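Local coordinates for protein arginase (Glaciozyma antarctica, PDB 5YNL) that probably hydrolyses L-arginine to L-ornithine and urea, as a cold-adapted arginase of a psychrophilic yeast, at residues V61-S66 / S128-D133; D136-H141 / T148-G153; M159-G164 / D328-N333; A181-P186 / F201-D206. One frame throughout, in Å; residues are numbered along the deposited sequence.

Interaction 1 of 4, residues V61-S66 / S128-D133; sequences VGCPFS and SRVTKD
The thiol sulfur of C63 is approached from two directions. V130 CG2 packs on C63 SG at 3.5 Å, and the backbone N of F65, two residues further along the chain, gives C63 SG a weak hydrogen bond of 3.6 Å. SG can serve both because it stands opposite the backbone N (chi1 164°), which carries it off the strand toward the helix. V130 is the hub of the contact, and its two methyls meet chiefly different partners. While CG2 meets the sulfur, V130 CG1 lies over one face of the F65 ring, 4.0 Å from the centroid and only 12° off the ring normal, a CH-pi contact close to the ring's middle. The nearest ring atom is CD2, with F65 CD2 to V130 CG1 at 3.9 Å. In fold terms, strand 57-63 of the parallel arginase sheet runs out here into a loop, and helix 124-142 packs over its C-terminal end. Within the sheet, V61 and C63 pair through the backbone with L151 of the neighbouring strand 147-152. V134, one turn along the helix from V130, also touches C63, and L126 reaches F65, so both side chains press on the same helix at more than one place. A polar link runs beside this apolar patch: R137, further along the helix, forms a salt bridge with D133 OD1 and hydrogen-bonds the carbonyl oxygen of G62.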
loop_
_atom_site.group_PDB
_atom_site.type_symbol
_atom_site.label_atom_id
_atom_site.label_comp_id
_atom_site.label_asym_id
_atom_site.label_seq_id
_atom_site.Cartn_x
_atom_site.Cartn_y
_atom_site.Cartn_z
ATOM N N VAL A 61 4.449 -11.588 0.754
ATOM C CA VAL A 61 3.251 -12.247 0.239
ATOM C C VAL A 61 2.913 -11.752 -1.167
ATOM O O VAL A 61 2.666 -10.560 -1.388
ATOM C CB VAL A 61 2.018 -12.233 1.239
ATOM C CG1 VAL A 61 2.445 -11.903 2.684
ATOM C CG2 VAL A 61 0.910 -11.312 0.780
ATOM N N GLY A 62 2.961 -12.670 -2.130
ATOM C CA GLY A 62 2.616 -12.330 -3.495
ATOM C C GLY A 62 1.210 -12.787 -3.807
ATOM O O GLY A 62 0.801 -13.874 -3.393
ATOM N N CYS A 63 0.463 -11.953 -4.523
ATOM C CA CYS A 63 -0.851 -12.335 -5.021
ATOM C C CYS A 63 -1.085 -11.816 -6.441
ATOM O O CYS A 63 -1.324 -10.621 -6.644
ATOM C CB CYS A 63 -1.953 -11.842 -4.089
ATOM S SG CYS A 63 -3.597 -11.857 -4.865
ATOM N N PRO A 64 -1.032 -12.723 -7.424
ATOM C CA PRO A 64 -1.096 -12.403 -8.855
ATOM C C PRO A 64 -2.487 -12.008 -9.360
ATOM O O PRO A 64 -2.696 -12.040 -10.575
ATOM C CB PRO A 64 -0.692 -13.722 -9.534
ATOM C CG PRO A 64 -0.190 -14.621 -8.445
ATOM C CD PRO A 64 -0.857 -14.163 -7.189
ATOM N N PHE A 65 -3.404 -11.637 -8.468
ATOM C CA PHE A 65 -4.795 -11.352 -8.845
ATOM C C PHE A 65 -4.990 -10.051 -9.646
ATOM O O PHE A 65 -4.346 -9.038 -9.370
ATOM C CB PHE A 65 -5.673 -11.322 -7.589
ATOM C CG PHE A 65 -7.157 -11.389 -7.865
ATOM C CD1 PHE A 65 -7.722 -12.522 -8.443
ATOM C CD2 PHE A 65 -7.991 -10.335 -7.499
ATOM C CE1 PHE A 65 -9.088 -12.589 -8.682
ATOM C CE2 PHE A 65 -9.364 -10.398 -7.731
ATOM C CZ PHE A 65 -9.910 -11.525 -8.322
ATOM N N SER A 66 -5.894 -10.099 -10.625
ATOM C CA SER A 66 -6.238 -8.943 -11.455
ATOM C C SER A 66 -7.546 -9.176 -12.216
ATOM O O SER A 66 -8.610 -8.709 -11.813
ATOM C CB SER A 66 -5.110 -8.641 -12.449
ATOM N N SER A 128 -13.737 -11.686 -2.689
ATOM C CA SER A 128 -13.693 -11.807 -1.237
ATOM C C SER A 128 -12.721 -12.890 -0.799
ATOM O O SER A 128 -11.935 -12.686 0.123
ATOM C CB SER A 128 -15.079 -12.096 -0.662
ATOM O OG SER A 128 -15.017 -12.185 0.755
ATOM N N ARG A 129 -12.778 -14.041 -1.465
ATOM C CA ARG A 129 -11.922 -15.177 -1.124
ATOM C C ARG A 129 -10.437 -14.794 -1.119
ATOM O O ARG A 129 -9.756 -14.932 -0.100
ATOM C CB ARG A 129 -12.187 -16.363 -2.064
ATOM N N VAL A 130 -9.949 -14.283 -2.246
ATOM C CA VAL A 130 -8.542 -13.899 -2.380
ATOM C C VAL A 130 -8.093 -12.818 -1.380
ATOM O O VAL A 130 -7.005 -12.913 -0.795
ATOM C CB VAL A 130 -8.212 -13.465 -3.837
ATOM C CG1 VAL A 130 -9.081 -12.295 -4.265
ATOM C CG2 VAL A 130 -6.747 -13.116 -3.977
ATOM N N THR A 131 -8.928 -11.799 -1.175
ATOM C CA THR A 131 -8.578 -10.710 -0.260
ATOM C C THR A 131 -8.521 -11.209 1.183
ATOM O O THR A 131 -7.725 -10.710 1.981
ATOM C CB THR A 131 -9.528 -9.493 -0.388
ATOM O OG1 THR A 131 -10.888 -9.919 -0.273
ATOM C CG2 THR A 131 -9.337 -8.803 -1.723
ATOM N N LYS A 132 -9.357 -12.194 1.512
ATOM C CA LYS A 132 -9.342 -12.788 2.848
ATOM C C LYS A 132 -8.056 -13.590 2.995
ATOM O O LYS A 132 -7.381 -13.514 4.022
ATOM C CB LYS A 132 -10.576 -13.676 3.081
ATOM C CG LYS A 132 -10.734 -14.240 4.502
ATOM C CD LYS A 132 -11.798 -15.355 4.513
ATOM C CE LYS A 132 -12.250 -15.774 5.916
ATOM N NZ LYS A 132 -13.473 -16.641 5.853
ATOM N N ASP A 133 -7.719 -14.345 1.954
ATOM C CA ASP A 133 -6.461 -15.083 1.891
ATOM C C ASP A 133 -5.284 -14.143 2.187
ATOM O O ASP A 133 -4.451 -14.418 3.058
ATOM C CB ASP A 133 -6.337 -15.769 0.514
ATOM C CG ASP A 133 -4.897 -16.008 0.088
ATOM O OD1 ASP A 133 -4.272 -15.077 -0.476
ATOM O OD2 ASP A 133 -4.398 -17.137 0.290
#

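Interaction 2 of 4, residues D136-H141 / T148-G153; sequences DRVYAH and TVTLGG
T148 turns both branches of its side chain to the helix: with chi1 at -45°, its OG1 stands beside the backbone N and its CG2 opposite that N, and V138 meets the methyl with its own CG2, set beside its backbone N (chi1 165° for CG1). T148 CG2 lies 4.0 Å from V138 CG2, and the same methyl is also 4.0 Å from V138 CA. The hydroxyl lies against the methylene of H141, T148 OG1 3.3 Å from H141 CB, and it comes within 3.5 Å of the carbonyl oxygen of V138. The polar end of H141 is engaged elsewhere, ND1 bonding to OE1 of Q146 in the turn between helix and strand. V138 CG2 also lies 3.7 Å from T150 OG1, the two side chains meeting at about a right angle, while that hydroxyl has its polar partner in T161. Replacing T148 by an alanine removes both branches and would probably open a gap beside V138 and H141. Helix 136-141 runs nearly antiparallel to strand 148-152, at 155° with axes 8.7 Å apart, as in a beta-alpha-beta crossover, here leading from strand 96-99 past strand 57-63 to strand 147-152. Strands 57-63 and 324-330 flank strand 147-152 in the sheet; V61 of the first touches both H141 and T148, and helix 158-168 lies against V138 through T161 and T165.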
loop_
_atom_site.group_PDB
_atom_site.type_symbol
_atom_site.label_atom_id
_atom_site.label_comp_id
_atom_site.label_asym_id
_atom_site.label_seq_id
_atom_site.Cartn_x
_atom_site.Cartn_y
_atom_site.Cartn_z
ATOM N N ASP A 136 -5.197 -12.712 5.809
ATOM C CA ASP A 136 -4.713 -13.689 6.769
ATOM C C ASP A 136 -3.188 -13.800 6.723
ATOM O O ASP A 136 -2.525 -13.745 7.766
ATOM C CB ASP A 136 -5.362 -15.062 6.522
ATOM C CG ASP A 136 -6.865 -15.060 6.774
ATOM O OD1 ASP A 136 -7.314 -14.406 7.743
ATOM O OD2 ASP A 136 -7.592 -15.718 5.998
ATOM N N ARG A 137 -2.632 -13.945 5.519
ATOM C CA ARG A 137 -1.190 -14.159 5.361
ATOM C C ARG A 137 -0.423 -12.935 5.841
ATOM O O ARG A 137 0.640 -13.048 6.462
ATOM C CB ARG A 137 -0.838 -14.475 3.903
ATOM C CG ARG A 137 -1.553 -15.693 3.338
ATOM C CD ARG A 137 -1.683 -15.612 1.814
ATOM N NE ARG A 137 -0.398 -15.687 1.118
ATOM C CZ ARG A 137 -0.239 -15.478 -0.189
ATOM N NH1 ARG A 137 0.968 -15.563 -0.743
ATOM N NH2 ARG A 137 -1.287 -15.177 -0.944
ATOM N N VAL A 138 -0.986 -11.765 5.559
ATOM C CA VAL A 138 -0.411 -10.499 5.982
ATOM C C VAL A 138 -0.395 -10.406 7.506
ATOM O O VAL A 138 0.616 -10.017 8.095
ATOM C CB VAL A 138 -1.168 -9.318 5.347
ATOM C CG1 VAL A 138 -0.836 -8.022 6.048
ATOM C CG2 VAL A 138 -0.850 -9.239 3.855
ATOM N N TYR A 139 -1.495 -10.800 8.147
ATOM C CA TYR A 139 -1.536 -10.780 9.611
ATOM C C TYR A 139 -0.510 -11.735 10.211
ATOM O O TYR A 139 0.172 -11.383 11.179
ATOM C CB TYR A 139 -2.925 -11.099 10.180
ATOM C CG TYR A 139 -2.890 -11.112 11.686
ATOM C CD1 TYR A 139 -2.799 -9.929 12.408
ATOM C CD2 TYR A 139 -2.905 -12.306 12.390
ATOM C CE1 TYR A 139 -2.745 -9.933 13.794
ATOM C CE2 TYR A 139 -2.849 -12.323 13.777
ATOM C CZ TYR A 139 -2.769 -11.136 14.470
ATOM O OH TYR A 139 -2.714 -11.153 15.839
ATOM N N ALA A 140 -0.413 -12.934 9.631
ATOM C CA ALA A 140 0.564 -13.938 10.054
ATOM C C ALA A 140 1.949 -13.317 10.164
ATOM O O ALA A 140 2.587 -13.374 11.207
ATOM C CB ALA A 140 0.583 -15.098 9.071
ATOM N N HIS A 141 2.406 -12.715 9.074
ATOM C CA HIS A 141 3.641 -11.939 9.091
ATOM C C HIS A 141 3.560 -10.752 10.062
ATOM O O HIS A 141 4.473 -10.544 10.858
ATOM C CB HIS A 141 4.000 -11.480 7.674
ATOM C CG HIS A 141 4.308 -12.611 6.741
ATOM N ND1 HIS A 141 5.569 -13.143 6.612
ATOM C CD2 HIS A 141 3.509 -13.320 5.908
ATOM C CE1 HIS A 141 5.542 -14.127 5.724
ATOM N NE2 HIS A 141 4.305 -14.253 5.285
ATOM N N THR A 148 5.640 -6.667 6.412
ATOM C CA THR A 148 5.020 -7.470 5.350
ATOM C C THR A 148 5.049 -6.734 4.008
ATOM O O THR A 148 4.392 -5.691 3.832
ATOM C CB THR A 148 3.576 -7.818 5.683
ATOM O OG1 THR A 148 3.507 -8.259 7.048
ATOM C CG2 THR A 148 3.049 -8.895 4.741
ATOM N N VAL A 149 5.817 -7.272 3.071
ATOM C CA VAL A 149 5.876 -6.724 1.723
ATOM C C VAL A 149 4.850 -7.467 0.871
ATOM O O VAL A 149 5.052 -8.641 0.546
ATOM C CB VAL A 149 7.297 -6.871 1.101
ATOM C CG1 VAL A 149 7.346 -6.273 -0.302
ATOM C CG2 VAL A 149 8.357 -6.213 2.002
ATOM N N THR A 150 3.740 -6.809 0.527
ATOM C CA THR A 150 2.775 -7.452 -0.363
ATOM C C THR A 150 3.039 -7.056 -1.804
ATOM O O THR A 150 2.995 -5.858 -2.172
ATOM C CB THR A 150 1.308 -7.185 -0.013
ATOM O OG1 THR A 150 1.104 -7.364 1.391
ATOM C CG2 THR A 150 0.419 -8.164 -0.764
ATOM N N LEU A 151 3.338 -8.079 -2.606
ATOM C CA LEU A 151 3.619 -7.906 -4.016
ATOM C C LEU A 151 2.338 -8.224 -4.738
ATOM O O LEU A 151 1.892 -9.379 -4.771
ATOM C CB LEU A 151 4.737 -8.842 -4.473
ATOM C CG LEU A 151 6.071 -8.541 -3.800
ATOM C CD1 LEU A 151 7.196 -9.403 -4.386
ATOM C CD2 LEU A 151 6.394 -7.038 -3.900
ATOM N N GLY A 152 1.731 -7.202 -5.320
ATOM C CA GLY A 152 0.432 -7.433 -5.889
ATOM C C GLY A 152 0.256 -7.326 -7.386
ATOM O O GLY A 152 1.098 -6.811 -8.160
ATOM N N GLY A 153 -0.875 -7.885 -7.785
ATOM C CA GLY A 153 -1.579 -7.400 -8.932
ATOM C C GLY A 153 -2.397 -6.232 -8.410
ATOM O O GLY A 153 -1.863 -5.187 -8.024
#

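Interaction 3 of 4, residues M159-G164 / D328-N333; sequences MGTVSG and DIMEIN
The contact joins helix 158-168 to the C-terminal part of strand 324-330, inside the three-layer alpha/beta/alpha arginase fold. T161 and D328 come from opposite directions, and T161 OG1 donates a hydrogen bond of 2.5 Å to D328 OD1. The hydroxyl meets OD1 on its syn side but 33° out of the carboxylate plane. OG1 reaches the carboxylate because it stands anti to the backbone N of T161 (chi1 -159°), pointing off the helix to the sheet. With T150 of the adjoining strand as its second partner, this buried hydroxyl is gripped from two strands at once. Beside this pair, T161 CG2 reaches M330 CE at 4.2 Å, an apolar touch. H282 of strand 281-286 packs on T161 and D328 alike. With an alanine in place of D328, T161 OG1 would probably lose its carboxylate acceptor, leaving T150 OG1 as the hydroxyl's remaining named partner. Just beyond M330 the strand ends and E331 bonds to H195; this C-terminal edge of a parallel sheet is where enzymes of the arginase fold place their binuclear manganese centre.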
loop_
_atom_site.group_PDB
_atom_site.type_symbol
_atom_site.label_atom_id
_atom_site.label_comp_id
_atom_site.label_asym_id
_atom_site.label_seq_id
_atom_site.Cartn_x
_atom_site.Cartn_y
_atom_site.Cartn_z
ATOM N N MET A 159 -7.627 -4.348 0.400
ATOM C CA MET A 159 -8.631 -4.772 1.345
ATOM C C MET A 159 -8.008 -5.767 2.315
ATOM O O MET A 159 -8.189 -5.665 3.532
ATOM C CB MET A 159 -9.814 -5.407 0.611
ATOM C CG MET A 159 -10.929 -4.419 0.300
ATOM S SD MET A 159 -12.441 -5.183 -0.329
ATOM C CE MET A 159 -11.873 -5.715 -1.955
ATOM N N GLY A 160 -7.246 -6.715 1.780
ATOM C CA GLY A 160 -6.626 -7.724 2.619
ATOM C C GLY A 160 -5.427 -7.199 3.385
ATOM O O GLY A 160 -5.354 -7.326 4.618
ATOM N N THR A 161 -4.494 -6.608 2.646
ATOM C CA THR A 161 -3.250 -6.093 3.203
ATOM C C THR A 161 -3.494 -5.115 4.371
ATOM O O THR A 161 -2.809 -5.173 5.405
ATOM C CB THR A 161 -2.402 -5.435 2.072
ATOM O OG1 THR A 161 -1.023 -5.359 2.443
ATOM C CG2 THR A 161 -2.884 -4.074 1.797
ATOM N N VAL A 162 -4.488 -4.241 4.223
ATOM C CA VAL A 162 -4.775 -3.235 5.237
ATOM C C VAL A 162 -5.527 -3.880 6.422
ATOM O O VAL A 162 -5.338 -3.496 7.577
ATOM C CB VAL A 162 -5.573 -2.046 4.625
ATOM C CG1 VAL A 162 -6.158 -1.137 5.702
ATOM C CG2 VAL A 162 -4.712 -1.245 3.673
ATOM N N SER A 163 -6.357 -4.881 6.139
ATOM C CA SER A 163 -7.058 -5.573 7.216
ATOM C C SER A 163 -6.072 -6.262 8.157
ATOM O O SER A 163 -6.115 -6.053 9.364
ATOM C CB SER A 163 -8.047 -6.590 6.653
ATOM O OG SER A 163 -8.976 -5.955 5.795
ATOM N N GLY A 164 -5.175 -7.071 7.595
ATOM C CA GLY A 164 -4.174 -7.774 8.379
ATOM C C GLY A 164 -3.312 -6.820 9.181
ATOM O O GLY A 164 -3.135 -6.997 10.384
ATOM N N ASP A 328 2.832 -2.341 0.420
ATOM C CA ASP A 328 2.281 -2.987 -0.762
ATOM C C ASP A 328 2.959 -2.407 -2.006
ATOM O O ASP A 328 3.123 -1.178 -2.118
ATOM C CB ASP A 328 0.789 -2.714 -0.919
ATOM C CG ASP A 328 -0.006 -2.952 0.338
ATOM O OD1 ASP A 328 0.425 -3.716 1.235
ATOM O OD2 ASP A 328 -1.105 -2.364 0.396
ATOM N N ILE A 329 3.322 -3.273 -2.943
ATOM C CA ILE A 329 3.783 -2.818 -4.243
ATOM C C ILE A 329 2.805 -3.437 -5.241
ATOM O O ILE A 329 2.903 -4.642 -5.551
ATOM C CB ILE A 329 5.201 -3.332 -4.555
ATOM C CG1 ILE A 329 6.186 -2.965 -3.443
ATOM C CG2 ILE A 329 5.663 -2.850 -5.948
ATOM C CD1 ILE A 329 6.703 -1.530 -3.479
ATOM N N MET A 330 1.856 -2.645 -5.737
ATOM C CA MET A 330 0.740 -3.215 -6.477
ATOM C C MET A 330 0.819 -2.949 -7.987
ATOM O O MET A 330 1.557 -2.064 -8.438
ATOM C CB MET A 330 -0.568 -2.654 -5.907
ATOM C CG MET A 330 -0.780 -2.898 -4.409
ATOM S SD MET A 330 -1.151 -4.604 -3.918
ATOM C CE MET A 330 -1.961 -4.321 -2.342
ATOM N N GLU A 331 0.051 -3.709 -8.759
ATOM C CA GLU A 331 -0.057 -3.507 -10.205
ATOM C C GLU A 331 1.283 -3.416 -10.938
ATOM O O GLU A 331 1.468 -2.588 -11.827
ATOM C CB GLU A 331 -0.966 -2.316 -10.529
ATOM C CG GLU A 331 -2.422 -2.559 -10.134
ATOM C CD GLU A 331 -3.390 -1.507 -10.672
ATOM O OE1 GLU A 331 -3.227 -1.060 -11.841
ATOM O OE2 GLU A 331 -4.328 -1.144 -9.918
ATOM N N ILE A 332 2.196 -4.309 -10.565
ATOM C CA ILE A 332 3.558 -4.334 -11.086
ATOM C C ILE A 332 3.606 -4.552 -12.607
ATOM O O ILE A 332 4.293 -3.815 -13.311
ATOM C CB ILE A 332 4.404 -5.390 -10.339
ATOM C CG1 ILE A 332 4.656 -4.942 -8.896
ATOM C CG2 ILE A 332 5.716 -5.655 -11.064
ATOM C CD1 ILE A 332 4.849 -6.084 -7.924
ATOM N N ASN A 333 2.878 -5.553 -13.098
ATOM C CA ASN A 333 2.729 -5.826 -14.540
ATOM C C ASN A 333 4.006 -5.905 -15.384
ATOM O O ASN A 333 4.522 -4.885 -15.826
ATOM C CB ASN A 333 1.704 -4.879 -15.181
ATOM C CG ASN A 333 0.321 -5.495 -15.252
ATOM O OD1 ASN A 333 0.172 -6.674 -15.588
ATOM N ND2 ASN A 333 -0.698 -4.706 -14.922
#

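Interaction 4 of 4, residues A181-P186 / F201-D206; sequences ADINTP and FLLGLD
The chain leaves helix 198-202 in a Schellman motif whose C-prime residue is G204, with phi at +79°, L205 N directed to S200 O and G204 N weakly bonded to F201 O; beyond it L205 follows, and the side chains of F201, L203 and L205 each touch the loop 181-186. I183 supplies the closest touch. Its CG1 stands opposite the backbone N (chi1 -151°) and the chain continues extended, bringing I183 CD1 to 3.6 Å from L203 CD1, the isoleucine running across the leucine; I183 CG1 follows at 3.9 Å from the same methyl. Further along, L205 CD2 lies 4.0 Å from T185 CB, and P186 sets its CG 4.0 Å from F201 CZ, at the far end of the phenyl ring. F201 also meets F216 and touches M159, while I183 packs on I243 and L244, so the two sides are backed by different parts of the fold, helix 158-168 and helix 241-246. Two polar groups of the loop find partners outside the contact: the carbonyl of N184 with S200 OG, and T185 OG1 with the N of H187. A181 and D182 close the DAHAD sequence, which in arginases generally carries manganese ligands. Across the two segments themselves the contact is apolar, between aliphatic carbons, a proline ring and an aromatic ring, so its specificity would come from shape rather than from directed bonds.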
loop_
_atom_site.group_PDB
_atom_site.type_symbol
_atom_site.label_atom_id
_atom_site.label_comp_id
_atom_site.label_asym_id
_atom_site.label_seq_id
_atom_site.Cartn_x
_atom_site.Cartn_y
_atom_site.Cartn_z
ATOM N N ALA A 181 -8.485 6.960 -6.471
ATOM C CA ALA A 181 -8.902 6.954 -5.068
ATOM C C ALA A 181 -9.472 5.601 -4.627
ATOM O O ALA A 181 -9.468 5.297 -3.436
ATOM C CB ALA A 181 -9.897 8.091 -4.781
ATOM N N ASP A 182 -9.958 4.801 -5.580
ATOM C CA ASP A 182 -10.544 3.486 -5.277
ATOM C C ASP A 182 -11.521 3.509 -4.073
ATOM O O ASP A 182 -11.519 2.600 -3.232
ATOM C CB ASP A 182 -9.434 2.440 -5.046
ATOM C CG ASP A 182 -8.602 2.161 -6.291
ATOM O OD1 ASP A 182 -9.066 2.443 -7.411
ATOM O OD2 ASP A 182 -7.479 1.631 -6.149
ATOM N N ILE A 183 -12.350 4.545 -3.985
ATOM C CA ILE A 183 -13.175 4.715 -2.793
ATOM C C ILE A 183 -14.673 4.516 -3.030
ATOM O O ILE A 183 -15.483 4.742 -2.131
ATOM C CB ILE A 183 -12.891 6.077 -2.092
ATOM C CG1 ILE A 183 -13.143 5.982 -0.583
ATOM C CG2 ILE A 183 -13.696 7.203 -2.717
ATOM C CD1 ILE A 183 -12.538 7.123 0.180
ATOM N N ASN A 184 -15.037 4.066 -4.225
ATOM C CA ASN A 184 -16.448 3.846 -4.542
ATOM C C ASN A 184 -17.154 2.837 -3.649
ATOM O O ASN A 184 -16.621 1.766 -3.365
ATOM C CB ASN A 184 -16.630 3.421 -5.999
ATOM C CG ASN A 184 -17.213 4.520 -6.847
ATOM O OD1 ASN A 184 -17.605 5.568 -6.334
ATOM N ND2 ASN A 184 -17.293 4.287 -8.146
ATOM N N THR A 185 -18.358 3.191 -3.211
ATOM C CA THR A 185 -19.262 2.217 -2.608
ATOM C C THR A 185 -19.836 1.386 -3.752
ATOM O O THR A 185 -19.831 1.831 -4.904
ATOM C CB THR A 185 -20.404 2.918 -1.842
ATOM O OG1 THR A 185 -21.384 1.958 -1.425
ATOM C CG2 THR A 185 -21.079 3.963 -2.718
ATOM N N PRO A 186 -20.317 0.169 -3.458
ATOM C CA PRO A 186 -21.057 -0.582 -4.483
ATOM C C PRO A 186 -22.338 0.139 -4.919
ATOM O O PRO A 186 -23.029 -0.323 -5.831
ATOM C CB PRO A 186 -21.403 -1.889 -3.770
ATOM C CG PRO A 186 -20.314 -2.061 -2.769
ATOM C CD PRO A 186 -19.973 -0.670 -2.296
ATOM N N PHE A 201 -14.815 -0.210 1.862
ATOM C CA PHE A 201 -15.061 -1.300 2.812
ATOM C C PHE A 201 -14.237 -1.060 4.080
ATOM O O PHE A 201 -14.715 -1.254 5.191
ATOM C CB PHE A 201 -14.690 -2.659 2.197
ATOM C CG PHE A 201 -15.645 -3.144 1.126
ATOM C CD1 PHE A 201 -15.614 -2.615 -0.165
ATOM C CD2 PHE A 201 -16.549 -4.168 1.400
ATOM C CE1 PHE A 201 -16.488 -3.075 -1.152
ATOM C CE2 PHE A 201 -17.430 -4.631 0.417
ATOM C CZ PHE A 201 -17.397 -4.081 -0.859
ATOM N N LEU A 202 -12.978 -0.649 3.907
ATOM C CA LEU A 202 -12.110 -0.391 5.060
ATOM C C LEU A 202 -12.631 0.761 5.918
ATOM O O LEU A 202 -12.457 0.763 7.141
ATOM C CB LEU A 202 -10.686 -0.113 4.604
ATOM C CG LEU A 202 -10.092 -1.248 3.769
ATOM C CD1 LEU A 202 -8.841 -0.768 3.035
ATOM C CD2 LEU A 202 -9.801 -2.488 4.617
ATOM N N LEU A 203 -13.269 1.736 5.272
ATOM C CA LEU A 203 -13.834 2.872 5.990
ATOM C C LEU A 203 -15.165 2.454 6.604
ATOM O O LEU A 203 -15.633 3.054 7.571
ATOM C CB LEU A 203 -14.001 4.077 5.068
ATOM C CG LEU A 203 -12.677 4.677 4.572
ATOM C CD1 LEU A 203 -12.906 5.484 3.311
ATOM C CD2 LEU A 203 -12.037 5.564 5.660
ATOM N N GLY A 204 -15.750 1.400 6.047
ATOM C CA GLY A 204 -16.986 0.860 6.567
ATOM C C GLY A 204 -18.202 1.658 6.155
ATOM O O GLY A 204 -18.693 2.497 6.909
ATOM N N LEU A 205 -18.688 1.400 4.949
ATOM C CA LEU A 205 -19.990 1.903 4.539
ATOM C C LEU A 205 -20.616 0.912 3.571
ATOM O O LEU A 205 -21.608 1.234 2.903
ATOM C CB LEU A 205 -19.910 3.330 3.956
ATOM C CG LEU A 205 -18.839 3.834 2.975
ATOM C CD1 LEU A 205 -17.477 4.016 3.628
ATOM C CD2 LEU A 205 -18.736 2.951 1.748
ATOM N N ASP A 206 -20.016 -0.287 3.528
ATOM C CA ASP A 206 -20.402 -1.390 2.622
ATOM C C ASP A 206 -21.893 -1.449 2.297
ATOM O O ASP A 206 -22.727 -1.643 3.183
ATOM C CB ASP A 206 -19.935 -2.758 3.158
ATOM C CG ASP A 206 -19.253 -2.670 4.516
ATOM O OD1 ASP A 206 -18.406 -1.761 4.713
ATOM O OD2 ASP A 206 -19.568 -3.526 5.379
#

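From the N terminus, interaction 1 comes first, bringing strand 57-63 against helix 124-142 and closing a loop of 61 residues that includes strand 96-99. Interaction 2 follows in series, where the same helix turns back after the short loop 143-146 into strand 147-152, the sheet neighbour of 57-63. Interaction 3 then spans 163 residues, from helix 158-168 to strand 324-330, which lies on the other side of 147-152. Interaction 4 falls within that span and closes a 14-residue loop about 16 Å away, centre to centre; L202 still packs on V162, joining the two. None cross. Interactions 1 to 3 bind helices to three adjacent strands, while interaction 4 fastens the loop after strand 173-177 to the end of helix 198-202.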